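Local coordinates for protein gamma-glutamyltransferase 1 Threonine peptidase. MEROPS family T03 (Pseudomonas nitroreducens, PDB 7D9E) that catalyses the transfer of gamma-glutamyl groups from donors such as glutathione to amino acids, or to water, at residues V28-K31 against L36-D39; M41-S46 against N52-V57; L87-P92 against F102-N107; F98-Q103 against W162-I167; K145-L150 against Y155-Q160. All coordinates share one frame; numbering follows the deposited sequence.

How the contacts relate
All five contacts lie in the small subunit of an N-terminal nucleophile hydrolase. Contacts 1 and 2 follow each other in the long connection between strands 13-19 and 77-81, with centres about 20 Å apart. Asp-43 of contact 2 binds DON. Contact 1 is farther out: the side chain of Leu-36 is about 14 Å from DON. Contacts 3 and 4 share Phe-102 and Gln-103 of helix 97-109, and their centres are about 7 Å apart. Thr-91 OG1 of contact 3 probably takes a hydrogen bond from Asp-166 N of contact 4. Contact 2 meets contact 4 where Phe-54 CE1 lies 3.9 Å from Trp-162 CH2. Contact 5 is nested in the loop that contact 4 closes.

Contact 1. Residues V28-K31 against L36-D39; sequences VVVK and LLND
Val-29 has CG1 anti to the backbone N (chi1 -176°), which puts CG2 on the side of Leu-36. Leu-36 turns CG away from its own carbonyl carbon (chi1 -75°), and the end of its side chain bends back to meet that methyl. The arrangement is a single beta bridge between two pieces of the long connection from strand 13-19 to strand 77-81. The bridged pair is Val-29 and Leu-36, with 4.4 Å between their CA atoms. Its packing is close: Val-29 CG2 and Leu-36 CD2 are 3.6 Å apart.

Val-28, Val-30 and Leu-37 form the other side of the bridge. Leu-37 touches both valines with one branch. Leu-37 CG is 4.0 Å from Val-30 CG2, and Leu-37 CD1 is 4.2 Å from Val-28 CG1. These branched ends cross at a slant. Both sides of the bridge are buried. Met-230 of the neighbouring large-subunit chain packs on Leu-37, and Tyr-187 of that chain packs on Val-29. The bridge thus lies in the interface between the two chains.

Ser-26 OG bonds to both Val-28 N and Leu-37 O at one end of the bridge, and Val-29 N bonds to Asn-183 OD1 of the neighbouring chain. Across the contact, Leu-37 N donates to Val-28 O at 2.9 Å, nearly in line with the C=O bond (173°). Leu-36 CA also approaches Val-28 O, a CA-H...O contact of 3.4 Å.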
# COMPACT_ATOMS: atom_id res chain seq x y z
N VAL B 28 4.56 19.26 -0.45
CA VAL B 28 4.45 20.29 0.57
C VAL B 28 5.04 19.78 1.88
O VAL B 28 4.58 18.77 2.42
CB VAL B 28 2.98 20.67 0.76
CG1 VAL B 28 2.83 21.74 1.84
CG2 VAL B 28 2.38 21.15 -0.55
N VAL B 29 6.02 20.50 2.40
CA VAL B 29 6.58 20.25 3.71
C VAL B 29 5.97 21.22 4.70
O VAL B 29 5.86 22.42 4.42
CB VAL B 29 8.11 20.39 3.70
CG1 VAL B 29 8.68 20.02 5.07
CG2 VAL B 29 8.69 19.52 2.61
N VAL B 30 5.59 20.71 5.87
CA VAL B 30 5.06 21.58 6.92
C VAL B 30 6.21 22.38 7.51
O VAL B 30 7.05 21.84 8.24
CB VAL B 30 4.32 20.77 7.99
CG1 VAL B 30 3.88 21.68 9.13
CG2 VAL B 30 3.13 20.08 7.36
N LYS B 31 6.26 23.66 7.20
CA LYS B 31 7.35 24.49 7.69
C LYS B 31 7.41 24.43 9.21
O LYS B 31 6.39 24.56 9.89
CB LYS B 31 7.13 25.94 7.23
CG LYS B 31 8.21 26.92 7.67
CD LYS B 31 8.01 28.28 7.00
N LEU B 36 6.46 15.75 5.11
CA LEU B 36 5.72 15.91 3.87
C LEU B 36 4.25 15.58 4.06
O LEU B 36 3.89 14.65 4.79
CB LEU B 36 6.25 14.95 2.80
CG LEU B 36 7.59 15.42 2.24
CD1 LEU B 36 8.41 14.26 1.71
CD2 LEU B 36 7.36 16.51 1.17
N LEU B 37 3.40 16.29 3.34
CA LEU B 37 1.99 15.97 3.28
C LEU B 37 1.66 15.12 2.06
O LEU B 37 2.20 15.33 0.97
CB LEU B 37 1.16 17.26 3.23
CG LEU B 37 1.12 18.04 4.54
CD1 LEU B 37 0.43 19.36 4.32
CD2 LEU B 37 0.39 17.25 5.60
N ASN B 38 0.77 14.15 2.27
CA ASN B 38 0.34 13.25 1.22
C ASN B 38 -0.38 13.97 0.07
O ASN B 38 -0.84 15.12 0.19
CB ASN B 38 -0.65 12.23 1.80
CG ASN B 38 -1.95 12.88 2.21
OD1 ASN B 38 -2.87 13.00 1.39
ND2 ASN B 38 -2.04 13.33 3.46
N ASP B 39 -0.48 13.26 -1.06
CA ASP B 39 -1.41 13.64 -2.14
C ASP B 39 -2.44 12.54 -2.37
O ASP B 39 -2.72 12.18 -3.52
CB ASP B 39 -0.71 14.09 -3.44
CG ASP B 39 0.26 13.06 -4.06
OD1 ASP B 39 0.40 11.97 -3.52
OD2 ASP B 39 0.92 13.43 -5.08

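Contact 2. Residues M41-S46 against N52-V57. With DON (6-diazenyl-5-oxo-L-norleucine), chain D.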
# COMPACT_ATOMS: atom_id res chain seq x y z
N MET B 41 -5.58 12.56 -2.14
CA MET B 41 -6.86 12.95 -2.73
C MET B 41 -6.99 12.43 -4.16
O MET B 41 -8.11 12.25 -4.66
CB MET B 41 -7.05 14.51 -2.68
CG MET B 41 -7.13 14.96 -1.20
SD MET B 41 -8.75 14.43 -0.40
CE MET B 41 -9.86 15.44 -1.42
N ASP B 42 -5.87 12.16 -4.84
CA ASP B 42 -5.95 11.69 -6.22
C ASP B 42 -6.51 10.27 -6.32
O ASP B 42 -6.84 9.81 -7.42
CB ASP B 42 -4.58 11.74 -6.90
CG ASP B 42 -4.68 11.46 -8.39
OD1 ASP B 42 -5.30 12.27 -9.10
OD2 ASP B 42 -4.12 10.44 -8.87
N ASP B 43 -6.62 9.56 -5.21
CA ASP B 43 -7.22 8.23 -5.23
C ASP B 43 -8.75 8.27 -5.29
O ASP B 43 -9.36 7.23 -5.56
CB ASP B 43 -6.74 7.47 -4.02
CG ASP B 43 -5.38 6.81 -4.23
OD1 ASP B 43 -4.81 6.87 -5.36
OD2 ASP B 43 -4.85 6.26 -3.25
N PHE B 44 -9.37 9.41 -5.02
CA PHE B 44 -10.79 9.53 -5.32
C PHE B 44 -10.98 9.58 -6.84
O PHE B 44 -10.05 9.88 -7.60
CB PHE B 44 -11.36 10.83 -4.78
CG PHE B 44 -11.64 10.85 -3.29
CD1 PHE B 44 -12.56 10.01 -2.72
CD2 PHE B 44 -10.97 11.77 -2.48
CE1 PHE B 44 -12.83 10.07 -1.35
CE2 PHE B 44 -11.24 11.83 -1.11
CZ PHE B 44 -12.17 10.99 -0.56
N SER B 45 -12.20 9.32 -7.29
CA SER B 45 -12.59 9.68 -8.65
C SER B 45 -12.83 11.19 -8.70
O SER B 45 -13.68 11.71 -7.97
CB SER B 45 -13.85 8.91 -9.05
OG SER B 45 -14.23 9.24 -10.37
N SER B 46 -12.07 11.90 -9.54
CA SER B 46 -12.23 13.34 -9.68
C SER B 46 -13.36 13.70 -10.63
O SER B 46 -13.90 14.81 -10.57
CB SER B 46 -10.94 13.97 -10.23
OG SER B 46 -9.84 13.77 -9.36
N ASN B 52 -7.17 8.14 -12.94
CA ASN B 52 -6.26 8.85 -12.05
C ASN B 52 -4.81 8.48 -12.39
O ASN B 52 -4.54 7.92 -13.45
CB ASN B 52 -6.63 8.55 -10.59
CG ASN B 52 -6.10 7.21 -10.13
OD1 ASN B 52 -5.68 6.38 -10.94
ND2 ASN B 52 -6.13 6.99 -8.82
N ALA B 53 -3.88 8.80 -11.49
CA ALA B 53 -2.46 8.62 -11.78
C ALA B 53 -2.08 7.16 -12.03
O ALA B 53 -1.08 6.91 -12.71
CB ALA B 53 -1.63 9.18 -10.61
N PHE B 54 -2.85 6.22 -11.50
CA PHE B 54 -2.58 4.80 -11.70
C PHE B 54 -3.43 4.19 -12.81
O PHE B 54 -3.40 2.98 -13.01
CB PHE B 54 -2.78 4.03 -10.39
CG PHE B 54 -1.71 4.29 -9.38
CD1 PHE B 54 -0.42 3.82 -9.58
CD2 PHE B 54 -1.98 5.03 -8.23
CE1 PHE B 54 0.58 4.07 -8.66
CE2 PHE B 54 -0.98 5.28 -7.31
CZ PHE B 54 0.29 4.81 -7.52
N GLY B 55 -4.18 5.02 -13.54
CA GLY B 55 -4.97 4.54 -14.64
C GLY B 55 -6.31 3.95 -14.26
O GLY B 55 -6.97 3.36 -15.13
N VAL B 56 -6.73 4.08 -13.00
CA VAL B 56 -7.96 3.46 -12.53
C VAL B 56 -9.07 4.50 -12.53
O VAL B 56 -8.84 5.71 -12.36
CB VAL B 56 -7.79 2.79 -11.16
CG1 VAL B 56 -6.76 1.67 -11.24
CG2 VAL B 56 -7.41 3.79 -10.09
N VAL B 57 -10.30 4.03 -12.73
CA VAL B 57 -11.46 4.90 -12.86
C VAL B 57 -12.47 4.59 -11.76
O VAL B 57 -12.36 3.60 -11.04
CB VAL B 57 -12.12 4.79 -14.26
CG1 VAL B 57 -11.11 5.16 -15.34
CG2 VAL B 57 -12.67 3.38 -14.49
O DON D . -3.65 3.74 -1.70
C DON D . -3.29 3.39 -2.95
OXT DON D . -3.80 2.39 -3.46
CA DON D . -2.19 4.27 -3.49
N DON D . -2.34 5.64 -3.05
CB DON D . -0.92 3.51 -3.06
C1E DON D . 0.33 4.29 -3.32
C1D DON D . 1.51 3.36 -3.14
O1J DON D . 1.37 2.19 -2.77
O HOH W 1 -5.44 4.71 -6.98
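Asp-42 and Asn-52 cross with their carboxylate and amide planes only 16° apart. The closest atoms of the two side chains are Asp-42 OD2 and Asn-52 CB, at 3.6 Å. The Asp-42 side chain extends toward the turn at 52-55, with CG anti to the backbone N (chi1 -171°). Asp-42 OD2 uses its syn lone pair to accept from Ala-53 N at 3.1 Å. The other oxygen, OD1, bonds to Ser-118 OG of the neighbouring large-subunit chain. Asn-52 answers with its amide: Asn-52 ND2 donates to Asp-42 O at 3.2 Å, close to the amide plane.

Asn-52 OD1 faces its own turn. It accepts from Phe-54 N, which makes an Asx turn, and from Val-56 N. The two donors come from opposite faces of the amide.

Asp-43 is turned more steeply to Asn-52, with planes 40° apart. A water joins them, donating to Asp-43 OD1 at 2.8 Å and accepting from Asn-52 ND2 at 3.0 Å. Four bonds, two at each end of the Asn-52 amide, thus hold its rotation. Asp-43 OD1 also lies at the edge of the Phe-54 ring. Asp-43 OD2 points to the ligand and accepts from DON N at 2.6 Å. It also forms a salt bridge with Arg-94 of the neighbouring chain.

Asn-52 is therefore a second-shell residue of the DON pocket, which probably also takes the glutamyl group. The acidic Asp-43 and nearby Glu-40 would favour a positively charged amino group on DON.

Contact 3. Residues L87-P92 against F102-N107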
# COMPACT_ATOMS: atom_id res chain seq x y z
N LEU B 87 2.51 -16.98 6.38
CA LEU B 87 3.12 -16.07 5.43
C LEU B 87 2.64 -14.67 5.71
O LEU B 87 1.44 -14.46 5.91
CB LEU B 87 2.76 -16.47 3.99
CG LEU B 87 3.50 -15.72 2.87
CD1 LEU B 87 4.97 -16.11 2.86
CD2 LEU B 87 2.84 -15.99 1.52
N VAL B 88 3.56 -13.71 5.74
CA VAL B 88 3.23 -12.30 5.94
C VAL B 88 3.81 -11.56 4.75
O VAL B 88 4.98 -11.76 4.42
CB VAL B 88 3.84 -11.77 7.25
CG1 VAL B 88 3.33 -10.36 7.52
CG2 VAL B 88 3.47 -12.68 8.42
N LEU B 89 2.98 -10.75 4.09
CA LEU B 89 3.47 -10.09 2.90
C LEU B 89 2.65 -8.85 2.56
O LEU B 89 1.51 -8.70 2.97
CB LEU B 89 3.54 -11.03 1.68
CG LEU B 89 2.25 -11.39 0.95
CD1 LEU B 89 2.57 -12.13 -0.35
CD2 LEU B 89 1.32 -12.24 1.79
N GLY B 90 3.28 -7.99 1.76
CA GLY B 90 2.62 -6.81 1.23
C GLY B 90 3.60 -6.09 0.34
O GLY B 90 4.77 -6.48 0.21
N THR B 91 3.12 -5.03 -0.30
CA THR B 91 3.93 -4.36 -1.31
C THR B 91 3.34 -2.99 -1.63
O THR B 91 2.13 -2.79 -1.52
CB THR B 91 4.00 -5.21 -2.59
OG1 THR B 91 4.81 -4.56 -3.57
CG2 THR B 91 2.63 -5.46 -3.20
N PRO B 92 4.19 -2.08 -2.12
CA PRO B 92 3.72 -0.89 -2.83
C PRO B 92 3.36 -1.23 -4.27
O PRO B 92 3.51 -2.37 -4.73
CB PRO B 92 4.95 0.01 -2.82
CG PRO B 92 6.13 -0.95 -2.83
CD PRO B 92 5.66 -2.07 -1.95
N PHE B 102 -1.20 -11.42 -5.50
CA PHE B 102 -1.79 -12.61 -6.10
C PHE B 102 -0.73 -13.44 -6.79
O PHE B 102 -0.70 -14.67 -6.64
CB PHE B 102 -2.86 -12.15 -7.09
CG PHE B 102 -3.54 -13.25 -7.86
CD1 PHE B 102 -4.07 -14.37 -7.24
CD2 PHE B 102 -3.74 -13.10 -9.23
CE1 PHE B 102 -4.78 -15.32 -7.97
CE2 PHE B 102 -4.43 -14.06 -9.95
CZ PHE B 102 -4.94 -15.15 -9.32
N GLN B 103 0.16 -12.80 -7.56
CA GLN B 103 1.21 -13.55 -8.25
C GLN B 103 2.14 -14.20 -7.25
O GLN B 103 2.49 -15.37 -7.40
CB GLN B 103 1.96 -12.63 -9.22
CG GLN B 103 1.14 -12.34 -10.48
CD GLN B 103 1.71 -11.20 -11.30
OE1 GLN B 103 2.49 -11.42 -12.24
NE2 GLN B 103 1.32 -9.98 -10.96
N VAL B 104 2.54 -13.49 -6.20
CA VAL B 104 3.42 -14.10 -5.22
C VAL B 104 2.73 -15.29 -4.55
O VAL B 104 3.36 -16.34 -4.33
CB VAL B 104 3.95 -13.08 -4.21
CG1 VAL B 104 4.74 -13.76 -3.10
CG2 VAL B 104 4.83 -12.03 -4.89
N LEU B 105 1.44 -15.14 -4.21
CA LEU B 105 0.71 -16.26 -3.61
C LEU B 105 0.65 -17.45 -4.56
O LEU B 105 0.80 -18.60 -4.14
CB LEU B 105 -0.70 -15.82 -3.21
CG LEU B 105 -0.77 -14.81 -2.08
CD1 LEU B 105 -2.22 -14.30 -1.95
CD2 LEU B 105 -0.32 -15.41 -0.77
N ASN B 106 0.38 -17.18 -5.84
CA ASN B 106 0.39 -18.27 -6.81
C ASN B 106 1.75 -18.96 -6.86
O ASN B 106 1.84 -20.19 -6.93
CB ASN B 106 0.06 -17.76 -8.21
CG ASN B 106 -1.38 -17.27 -8.34
OD1 ASN B 106 -2.21 -17.51 -7.47
ND2 ASN B 106 -1.67 -16.64 -9.46
N ASN B 107 2.82 -18.17 -6.80
CA ASN B 107 4.17 -18.74 -6.88
C ASN B 107 4.48 -19.62 -5.68
O ASN B 107 5.11 -20.68 -5.83
CB ASN B 107 5.16 -17.58 -6.97
CG ASN B 107 5.00 -16.80 -8.25
OD1 ASN B 107 4.25 -17.21 -9.14
ND2 ASN B 107 5.71 -15.68 -8.37
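Strand 87-90 brings Leu-87 and Leu-89 against Val-104 and Leu-105 of helix 102-107, with the short axes running nearly antiparallel at 151° and 10.0 Å apart. The helix covers one face of the four-stranded antiparallel sheet. On the other face, Val-88 touches Ser-5 and Val-7 of strand 2-7. This layering fits the alpha-beta-beta-alpha sandwich of N-terminal nucleophile hydrolases.

Leu-87 and Leu-89 both start toward the helix, but they reach it by different torsions. Leu-87 extends with CG anti to the backbone N (chi1 -172°), and Leu-87 CD2 meets Leu-105 CD2 at 3.9 Å. Leu-89 has CG between the backbone N and the carbonyl carbon (chi1 77°). Leu-89 CD1 touches Val-104 CG1, also at 3.9 Å. Leu-89 and Val-104 run past each other in opposite directions. Leu-89 CD1 has a second, looser neighbour in Leu-105 CD2, at 4.4 Å. Leu-105 CD2 thus touches both strand leucines. The Leu-105 side chain also touches Val-79 on the next strand.

The polar side chains of the helix work elsewhere. Asn-106 ND2 sits 3.6 Å above the plane of the Phe-102 ring, over its centre, and bonds to Tyr-299 OH of the neighbouring large-subunit chain. Farther along the strand segment, Thr-91 OG1 donates to Pro-92 O at 2.8 Å; Pro-92 lines the DON pocket.

Between strand and helix the side chains meet by van der Waals contact alone. The join is apolar and buried, which is consistent with these four side chains keeping the two layers at their spacing.

Contact 4. Residues F98-Q103 against W162-I167; sequences FTSIFQ and WNMGDI
Met-164 is the first residue along 162-167 to meet helix 98-103, and it does so at Ser-100. It is the centre of an inverse gamma turn, which bends the backbone where it passes the helix. In the conformer given, Met-164 CG is 3.7 Å from Ser-100 OG. The side chain has a second conformer, and the position of its end is uncertain. Met-164 O lies 3.5 Å from Ser-100 OG, but these two are not hydrogen-bonded to each other. Arg-123 serves both: it bonds to Met-164 O and makes a weak bond to Ser-100 OG.

Gly-165 comes next and crosses close to the helix, its CA 6.9 Å from that of Ser-100. It has phi 92° and psi -177°, backbone angles that suit glycine.

Ile-167 is the last residue to touch the helix. Its side chain starts toward the helix, and chi2 (-85°) turns Ile-167 CD1 to Ile-101 CG1 at 4.3 Å. Its backbone N bonds to Asp-182 OD2.

Within the helix, Gln-103 NE2 reaches back one turn and donates to Thr-99 O at 3.0 Å, on the face of that carbonyl opposite the helical N-H of Gln-103. NE2 also bonds to Val-124 O.

The chain enters strand 168-173, a neighbour of strand 84-90, directly after Ile-167. The contact thus seats the strand's lead-in on the helix that covers this sheet, an arrangement of the N-terminal nucleophile hydrolase fold.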
# COMPACT_ATOMS: atom_id res chain seq x y z
N PHE B 98 -2.42 -5.52 -5.46
CA PHE B 98 -3.09 -6.79 -5.20
C PHE B 98 -2.83 -7.79 -6.32
O PHE B 98 -2.82 -9.00 -6.06
CB PHE B 98 -4.56 -6.60 -4.86
CG PHE B 98 -5.33 -5.77 -5.83
CD1 PHE B 98 -5.78 -6.32 -7.02
CD2 PHE B 98 -5.66 -4.45 -5.52
CE1 PHE B 98 -6.51 -5.56 -7.91
CE2 PHE B 98 -6.42 -3.68 -6.40
CZ PHE B 98 -6.84 -4.25 -7.60
N THR B 99 -2.58 -7.33 -7.55
CA THR B 99 -2.17 -8.30 -8.56
C THR B 99 -0.77 -8.83 -8.28
O THR B 99 -0.49 -10.01 -8.58
CB THR B 99 -2.27 -7.75 -9.99
OG1 THR B 99 -1.39 -6.66 -10.16
CG2 THR B 99 -3.73 -7.37 -10.34
N SER B 100 0.12 -8.00 -7.72
CA SER B 100 1.44 -8.53 -7.36
C SER B 100 1.36 -9.51 -6.20
O SER B 100 2.03 -10.55 -6.22
CB SER B 100 2.42 -7.42 -7.02
OG SER B 100 3.03 -6.86 -8.19
N ILE B 101 0.56 -9.21 -5.18
CA ILE B 101 0.36 -10.16 -4.09
C ILE B 101 -0.20 -11.48 -4.61
O ILE B 101 0.27 -12.57 -4.22
CB ILE B 101 -0.51 -9.55 -2.99
CG1 ILE B 101 0.29 -8.46 -2.30
CG2 ILE B 101 -0.97 -10.63 -2.00
CD1 ILE B 101 -0.48 -7.60 -1.36
N PHE B 102 -1.20 -11.42 -5.50
CA PHE B 102 -1.79 -12.61 -6.10
C PHE B 102 -0.73 -13.44 -6.79
O PHE B 102 -0.70 -14.67 -6.64
CB PHE B 102 -2.86 -12.15 -7.09
CG PHE B 102 -3.54 -13.25 -7.86
CD1 PHE B 102 -4.07 -14.37 -7.24
CD2 PHE B 102 -3.74 -13.10 -9.23
CE1 PHE B 102 -4.78 -15.32 -7.97
CE2 PHE B 102 -4.43 -14.06 -9.95
CZ PHE B 102 -4.94 -15.15 -9.32
N GLN B 103 0.16 -12.80 -7.56
CA GLN B 103 1.21 -13.55 -8.25
C GLN B 103 2.14 -14.20 -7.25
O GLN B 103 2.49 -15.37 -7.40
CB GLN B 103 1.96 -12.63 -9.22
CG GLN B 103 1.14 -12.34 -10.48
CD GLN B 103 1.71 -11.20 -11.30
OE1 GLN B 103 2.49 -11.42 -12.24
NE2 GLN B 103 1.32 -9.98 -10.96
N TRP B 162 8.62 2.01 -13.68
CA TRP B 162 8.87 1.86 -12.25
C TRP B 162 8.68 0.40 -11.91
O TRP B 162 7.88 -0.30 -12.53
CB TRP B 162 7.99 2.82 -11.42
CG TRP B 162 6.52 2.85 -11.77
CD1 TRP B 162 5.94 3.58 -12.78
CD2 TRP B 162 5.42 2.23 -11.07
NE1 TRP B 162 4.58 3.41 -12.78
CE2 TRP B 162 4.23 2.59 -11.75
CE3 TRP B 162 5.34 1.39 -9.96
CZ2 TRP B 162 2.98 2.14 -11.34
CZ3 TRP B 162 4.08 0.94 -9.56
CH2 TRP B 162 2.92 1.33 -10.25
N ASN B 163 9.47 -0.08 -10.97
CA ASN B 163 9.44 -1.50 -10.66
C ASN B 163 8.06 -1.91 -10.18
O ASN B 163 7.31 -1.13 -9.57
CB ASN B 163 10.58 -1.87 -9.70
CG ASN B 163 11.93 -1.94 -10.41
OD1 ASN B 163 12.01 -1.89 -11.68
ND2 ASN B 163 12.99 -2.02 -9.63
N MET B 164 7.72 -3.16 -10.47
CA MET B 164 6.39 -3.71 -10.24
C MET B 164 6.29 -4.22 -8.80
O MET B 164 6.24 -5.42 -8.53
CB MET B 164 6.15 -4.83 -11.25
CG MET B 164 4.79 -5.48 -11.19
SD MET B 164 3.54 -4.44 -11.96
CE MET B 164 4.07 -4.43 -13.67
N GLY B 165 6.28 -3.26 -7.87
CA GLY B 165 6.19 -3.60 -6.46
C GLY B 165 7.54 -3.75 -5.80
O GLY B 165 8.61 -3.52 -6.38
N ASP B 166 7.47 -4.12 -4.52
CA ASP B 166 8.60 -4.22 -3.59
C ASP B 166 8.10 -5.09 -2.44
O ASP B 166 7.84 -4.62 -1.32
CB ASP B 166 9.13 -2.86 -3.18
CG ASP B 166 10.42 -2.94 -2.39
OD1 ASP B 166 11.08 -4.00 -2.40
OD2 ASP B 166 10.81 -1.91 -1.81
N ILE B 167 7.93 -6.37 -2.72
CA ILE B 167 7.36 -7.29 -1.73
C ILE B 167 8.34 -7.44 -0.58
O ILE B 167 9.54 -7.67 -0.77
CB ILE B 167 7.09 -8.63 -2.42
CG1 ILE B 167 5.90 -8.55 -3.41
CG2 ILE B 167 6.77 -9.70 -1.35
CD1 ILE B 167 4.53 -8.74 -2.78

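Contact 5. Residues K145-L150 against Y155-Q160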
# COMPACT_ATOMS: atom_id res chain seq x y z
N LYS B 145 9.82 -15.05 -26.67
CA LYS B 145 8.66 -15.78 -27.18
C LYS B 145 7.39 -15.44 -26.40
O LYS B 145 6.30 -15.42 -26.98
CB LYS B 145 8.90 -17.29 -27.16
CG LYS B 145 9.11 -17.88 -25.78
CD LYS B 145 9.67 -19.29 -25.84
CE LYS B 145 9.80 -19.90 -24.45
NZ LYS B 145 9.90 -21.39 -24.50
N VAL B 146 7.49 -15.19 -25.10
CA VAL B 146 6.28 -14.88 -24.34
C VAL B 146 5.72 -13.53 -24.78
O VAL B 146 4.51 -13.40 -25.05
CB VAL B 146 6.56 -14.93 -22.82
CG1 VAL B 146 5.34 -14.42 -22.05
CG2 VAL B 146 6.90 -16.34 -22.38
N ALA B 147 6.58 -12.52 -24.89
CA ALA B 147 6.12 -11.23 -25.38
C ALA B 147 5.51 -11.36 -26.77
O ALA B 147 4.46 -10.78 -27.05
CB ALA B 147 7.29 -10.24 -25.41
N ASP B 148 6.16 -12.11 -27.65
CA ASP B 148 5.69 -12.19 -29.03
C ASP B 148 4.33 -12.87 -29.10
O ASP B 148 3.45 -12.44 -29.86
CB ASP B 148 6.71 -12.92 -29.89
CG ASP B 148 7.95 -12.08 -30.16
OD1 ASP B 148 7.89 -10.84 -30.00
OD2 ASP B 148 8.98 -12.66 -30.56
N GLU B 149 4.14 -13.94 -28.32
CA GLU B 149 2.84 -14.60 -28.33
C GLU B 149 1.76 -13.68 -27.77
O GLU B 149 0.65 -13.60 -28.32
CB GLU B 149 2.85 -15.90 -27.54
CG GLU B 149 1.52 -16.63 -27.74
CD GLU B 149 1.50 -18.04 -27.23
OE1 GLU B 149 2.59 -18.59 -26.97
OE2 GLU B 149 0.40 -18.60 -27.10
N LEU B 150 2.04 -12.98 -26.67
CA LEU B 150 1.04 -12.08 -26.11
C LEU B 150 0.66 -11.02 -27.13
O LEU B 150 -0.52 -10.69 -27.28
CB LEU B 150 1.53 -11.43 -24.83
CG LEU B 150 1.68 -12.34 -23.63
CD1 LEU B 150 2.44 -11.65 -22.52
CD2 LEU B 150 0.31 -12.81 -23.14
N TYR B 155 -2.45 -8.22 -27.36
CA TYR B 155 -2.09 -7.35 -26.25
C TYR B 155 -1.07 -6.29 -26.66
O TYR B 155 -0.22 -6.51 -27.52
CB TYR B 155 -1.46 -8.17 -25.12
CG TYR B 155 -2.42 -9.04 -24.35
CD1 TYR B 155 -3.35 -8.48 -23.47
CD2 TYR B 155 -2.40 -10.42 -24.48
CE1 TYR B 155 -4.21 -9.28 -22.76
CE2 TYR B 155 -3.26 -11.22 -23.77
CZ TYR B 155 -4.17 -10.64 -22.91
OH TYR B 155 -5.03 -11.42 -22.18
N THR B 156 -1.18 -5.13 -26.02
CA THR B 156 -0.15 -4.10 -26.05
C THR B 156 0.68 -4.25 -24.79
O THR B 156 0.13 -4.36 -23.69
CB THR B 156 -0.78 -2.71 -26.08
OG1 THR B 156 -1.53 -2.53 -27.29
CG2 THR B 156 0.28 -1.62 -25.98
N LEU B 157 2.01 -4.30 -24.94
CA LEU B 157 2.91 -4.44 -23.80
C LEU B 157 3.62 -3.12 -23.57
O LEU B 157 4.20 -2.56 -24.51
CB LEU B 157 3.95 -5.53 -24.06
CG LEU B 157 3.40 -6.85 -24.60
CD1 LEU B 157 4.52 -7.85 -24.77
CD2 LEU B 157 2.32 -7.41 -23.72
N GLU B 158 3.57 -2.63 -22.33
CA GLU B 158 4.15 -1.34 -21.98
C GLU B 158 5.05 -1.46 -20.75
O GLU B 158 4.64 -2.02 -19.73
CB GLU B 158 3.06 -0.30 -21.68
N ASP B 159 6.26 -0.93 -20.86
CA ASP B 159 7.14 -0.73 -19.71
C ASP B 159 6.58 0.44 -18.90
O ASP B 159 6.58 1.59 -19.37
CB ASP B 159 8.54 -0.41 -20.22
CG ASP B 159 9.56 -0.29 -19.10
OD1 ASP B 159 9.16 -0.16 -17.93
OD2 ASP B 159 10.77 -0.26 -19.41
N GLN B 160 6.12 0.16 -17.69
CA GLN B 160 5.47 1.19 -16.88
C GLN B 160 6.43 2.22 -16.29
O GLN B 160 5.96 3.27 -15.83
CB GLN B 160 4.62 0.54 -15.78
CG GLN B 160 5.41 -0.09 -14.67
CD GLN B 160 4.52 -0.80 -13.67
OE1 GLN B 160 3.33 -1.03 -13.93
NE2 GLN B 160 5.07 -1.08 -12.50
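Leu-150 is central to this contact, lying beside Tyr-155 and Leu-157. With Ala-147 they form the apolar join between helix 144-153 and strand 156-159. The two elements belong to a beta-alpha-beta unit that starts at strand 133-136, and the two strands lie parallel in a small mixed sheet. The helix packs against one side of that sheet.

Leu-157 reaches the helix with both methyls. Leu-157 CD1 sits against Ala-147 CB at 3.7 Å, and it is equally close to Ala-147 O. Leu-157 CD2 is 4.2 Å from Leu-150 CB. Leu-157 also touches Ile-134 of strand 133-136 and Leu-142.

Tyr-155 continues the apolar surface. With CG anti to the carbonyl carbon (chi1 -73°), the CD2 and CE2 atoms of its ring come to Leu-150 CD2. Leu-150 CD2 is 3.9 Å from Tyr-155 CD2, and the two side chains cross at an angle. Ile-300 of the neighbouring large-subunit chain packs on Leu-150, and Ser-304 of that chain packs on Tyr-155. This part of the unit therefore lies on the subunit interface.

The polar edge begins at the far end of the tyrosine. Its OH bonds to His-301 ND1 of the neighbouring chain. At the near end, the backbone joins the two segments just past the end of the helix. Tyr-155 N donates to Leu-150 O at 3.1 Å, with an N-H...O angle of 160°. Leu-150 O also lies at the edge of the Tyr-155 ring, 3.4 Å from Tyr-155 CD2.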